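Local coordinates for trehalose-6-phosphate phosphatase-related protein (Thermoplasma acidophilum, PDB 1U02) that removes the phosphate from trehalose 6-phosphate to give free trehalose, using magnesium as cofactor, at residues D7-L12 against I43-S48. Numbering follows the deposited sequence.
Sequences DYDGTL and IVTGRS. With MG (magnesium ion), chain B; NA (sodium ion), chain C.
Arg47 reaches across to Asp9 and grips its carboxylate side-on in a two-bond salt bridge. From CB, with CG beside the backbone N (chi1 -61°), the chain bends at chi2 (-87°); Arg47 CG passes 3.5 Å from Asp9 OD2, and CD stays alongside the same oxygen. Arg47 NE then donates to Asp9 OD2 on its syn side at 2.7 Å, nearly straight. Arg47 NH2 donates to Asp9 OD1 at 2.9 Å from above the carboxylate plane, the two flat groups being turned 37° apart, and also bonds Pro19 O; NH1 pairs with Glu51. Asp9 OD1 also binds a sodium ion, together with Pro14 O, Ser22 OG and a water. Segment 7-12 carries the DxDxT motif of the HAD phosphatases at the end of strand 3-7, in the mixed sheet beside strand 40-44. Asp7, probably the catalytic nucleophile, binds magnesium through OD2 (2.1 Å), joined by the backbone O of Asp9, the carboxylate of Asp179 (OD1) and three waters. Thr11 OG1 donates to the anti lone pair of that OD2. A water links Asp9 N and OD2 to Thr45 OG1, which itself accepts from Arg47 N in an ST turn (2.8 Å). On the apolar side, Ile43 CD1 touches Leu12 CD1 at 3.8 Å, and its CG2 lies against Tyr8 CB.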
loop_
_atom_site.group_PDB
_atom_site.type_symbol
_atom_site.label_atom_id
_atom_site.label_comp_id
_atom_site.label_asym_id
_atom_site.label_seq_id
_atom_site.Cartn_x
_atom_site.Cartn_y
_atom_site.Cartn_z
ATOM N N ASP A 7 2.938 -6.495 -1.006
ATOM C CA ASP A 7 1.952 -5.502 -0.600
ATOM C C ASP A 7 1.812 -5.742 0.903
ATOM O O ASP A 7 2.150 -6.823 1.390
ATOM C CB ASP A 7 0.615 -5.771 -1.305
ATOM C CG ASP A 7 -0.528 -4.945 -0.735
ATOM O OD1 ASP A 7 -0.417 -3.706 -0.690
ATOM O OD2 ASP A 7 -1.548 -5.542 -0.338
ATOM N N TYR A 8 1.316 -4.756 1.640
ATOM C CA TYR A 8 1.169 -4.906 3.086
ATOM C C TYR A 8 -0.260 -5.264 3.515
ATOM O O TYR A 8 -0.535 -6.405 3.904
ATOM C CB TYR A 8 1.611 -3.613 3.795
ATOM C CG TYR A 8 1.760 -3.747 5.291
ATOM C CD1 TYR A 8 2.783 -4.523 5.842
ATOM C CD2 TYR A 8 0.870 -3.120 6.160
ATOM C CE1 TYR A 8 2.915 -4.676 7.223
ATOM C CE2 TYR A 8 0.992 -3.267 7.553
ATOM C CZ TYR A 8 2.017 -4.047 8.072
ATOM O OH TYR A 8 2.143 -4.208 9.436
ATOM N N ASP A 9 -1.169 -4.293 3.444
ATOM C CA ASP A 9 -2.551 -4.532 3.849
ATOM C C ASP A 9 -3.270 -5.568 2.998
ATOM O O ASP A 9 -3.312 -5.468 1.771
ATOM C CB ASP A 9 -3.331 -3.224 3.843
ATOM C CG ASP A 9 -2.747 -2.215 4.802
ATOM O OD1 ASP A 9 -2.762 -2.484 6.024
ATOM O OD2 ASP A 9 -2.261 -1.171 4.334
ATOM N N GLY A 10 -3.835 -6.563 3.674
ATOM C CA GLY A 10 -4.552 -7.622 2.991
ATOM C C GLY A 10 -3.636 -8.666 2.386
ATOM O O GLY A 10 -4.108 -9.661 1.831
ATOM N N THR A 11 -2.328 -8.446 2.489
ATOM C CA THR A 11 -1.349 -9.376 1.941
ATOM C C THR A 11 -0.490 -9.998 3.045
ATOM O O THR A 11 -0.385 -11.223 3.141
ATOM C CB THR A 11 -0.464 -8.668 0.894
ATOM O OG1 THR A 11 -1.293 -8.218 -0.188
ATOM C CG2 THR A 11 0.599 -9.619 0.348
ATOM N N LEU A 12 0.118 -9.156 3.877
ATOM C CA LEU A 12 0.939 -9.635 4.985
ATOM C C LEU A 12 0.159 -9.542 6.295
ATOM O O LEU A 12 0.438 -10.260 7.255
ATOM C CB LEU A 12 2.234 -8.821 5.092
ATOM C CG LEU A 12 3.147 -8.868 3.859
ATOM C CD1 LEU A 12 4.416 -8.058 4.120
ATOM C CD2 LEU A 12 3.500 -10.318 3.533
ATOM N N ILE A 43 8.603 -3.587 0.434
ATOM C CA ILE A 43 7.207 -3.547 0.844
ATOM C C ILE A 43 6.637 -2.529 -0.143
ATOM O O ILE A 43 7.199 -1.446 -0.297
ATOM C CB ILE A 43 7.016 -2.991 2.279
ATOM C CG1 ILE A 43 7.615 -3.955 3.308
ATOM C CG2 ILE A 43 5.527 -2.785 2.553
ATOM C CD1 ILE A 43 6.993 -5.336 3.289
ATOM N N VAL A 44 5.554 -2.876 -0.832
ATOM C CA VAL A 44 4.941 -1.958 -1.791
ATOM C C VAL A 44 3.544 -1.681 -1.268
ATOM O O VAL A 44 2.725 -2.589 -1.167
ATOM C CB VAL A 44 4.868 -2.577 -3.196
ATOM C CG1 VAL A 44 4.286 -1.570 -4.176
ATOM C CG2 VAL A 44 6.261 -3.006 -3.639
ATOM N N THR A 45 3.262 -0.419 -0.964
ATOM C CA THR A 45 1.991 -0.085 -0.348
ATOM C C THR A 45 1.487 1.312 -0.694
ATOM O O THR A 45 2.199 2.114 -1.300
ATOM C CB THR A 45 2.179 -0.178 1.178
ATOM O OG1 THR A 45 0.999 0.249 1.864
ATOM C CG2 THR A 45 3.359 0.707 1.595
ATOM N N GLY A 46 0.252 1.592 -0.294
ATOM C CA GLY A 46 -0.320 2.907 -0.513
ATOM C C GLY A 46 -0.078 3.710 0.758
ATOM O O GLY A 46 -0.323 4.917 0.812
ATOM N N ARG A 47 0.400 3.019 1.791
ATOM C CA ARG A 47 0.706 3.640 3.079
ATOM C C ARG A 47 1.922 4.545 2.913
ATOM O O ARG A 47 2.624 4.471 1.908
ATOM C CB ARG A 47 1.052 2.575 4.123
ATOM C CG ARG A 47 -0.043 1.569 4.426
ATOM C CD ARG A 47 -0.991 2.062 5.508
ATOM N NE ARG A 47 -1.816 0.963 5.997
ATOM C CZ ARG A 47 -2.557 1.004 7.097
ATOM N NH1 ARG A 47 -2.587 2.100 7.843
ATOM N NH2 ARG A 47 -3.265 -0.063 7.451
ATOM N N SER A 48 2.166 5.387 3.913
ATOM C CA SER A 48 3.307 6.294 3.905
ATOM C C SER A 48 4.515 5.581 4.513
ATOM O O SER A 48 4.382 4.532 5.141
ATOM C CB SER A 48 3.001 7.525 4.758
ATOM O OG SER A 48 2.773 7.134 6.109
HETATM MG MG MG B . -3.453 -4.721 -0.136
HETATM NA NA NA C . -4.704 -3.568 7.482
HETATM O O HOH W 1 -0.596 -1.762 2.057
HETATM O O HOH W 2 -2.839 -2.854 0.575
HETATM O O HOH W 3 -5.413 -4.245 0.178
HETATM O O HOH W 4 -3.310 -3.805 -2.038
HETATM O O HOH W 5 -7.019 -2.604 7.136
#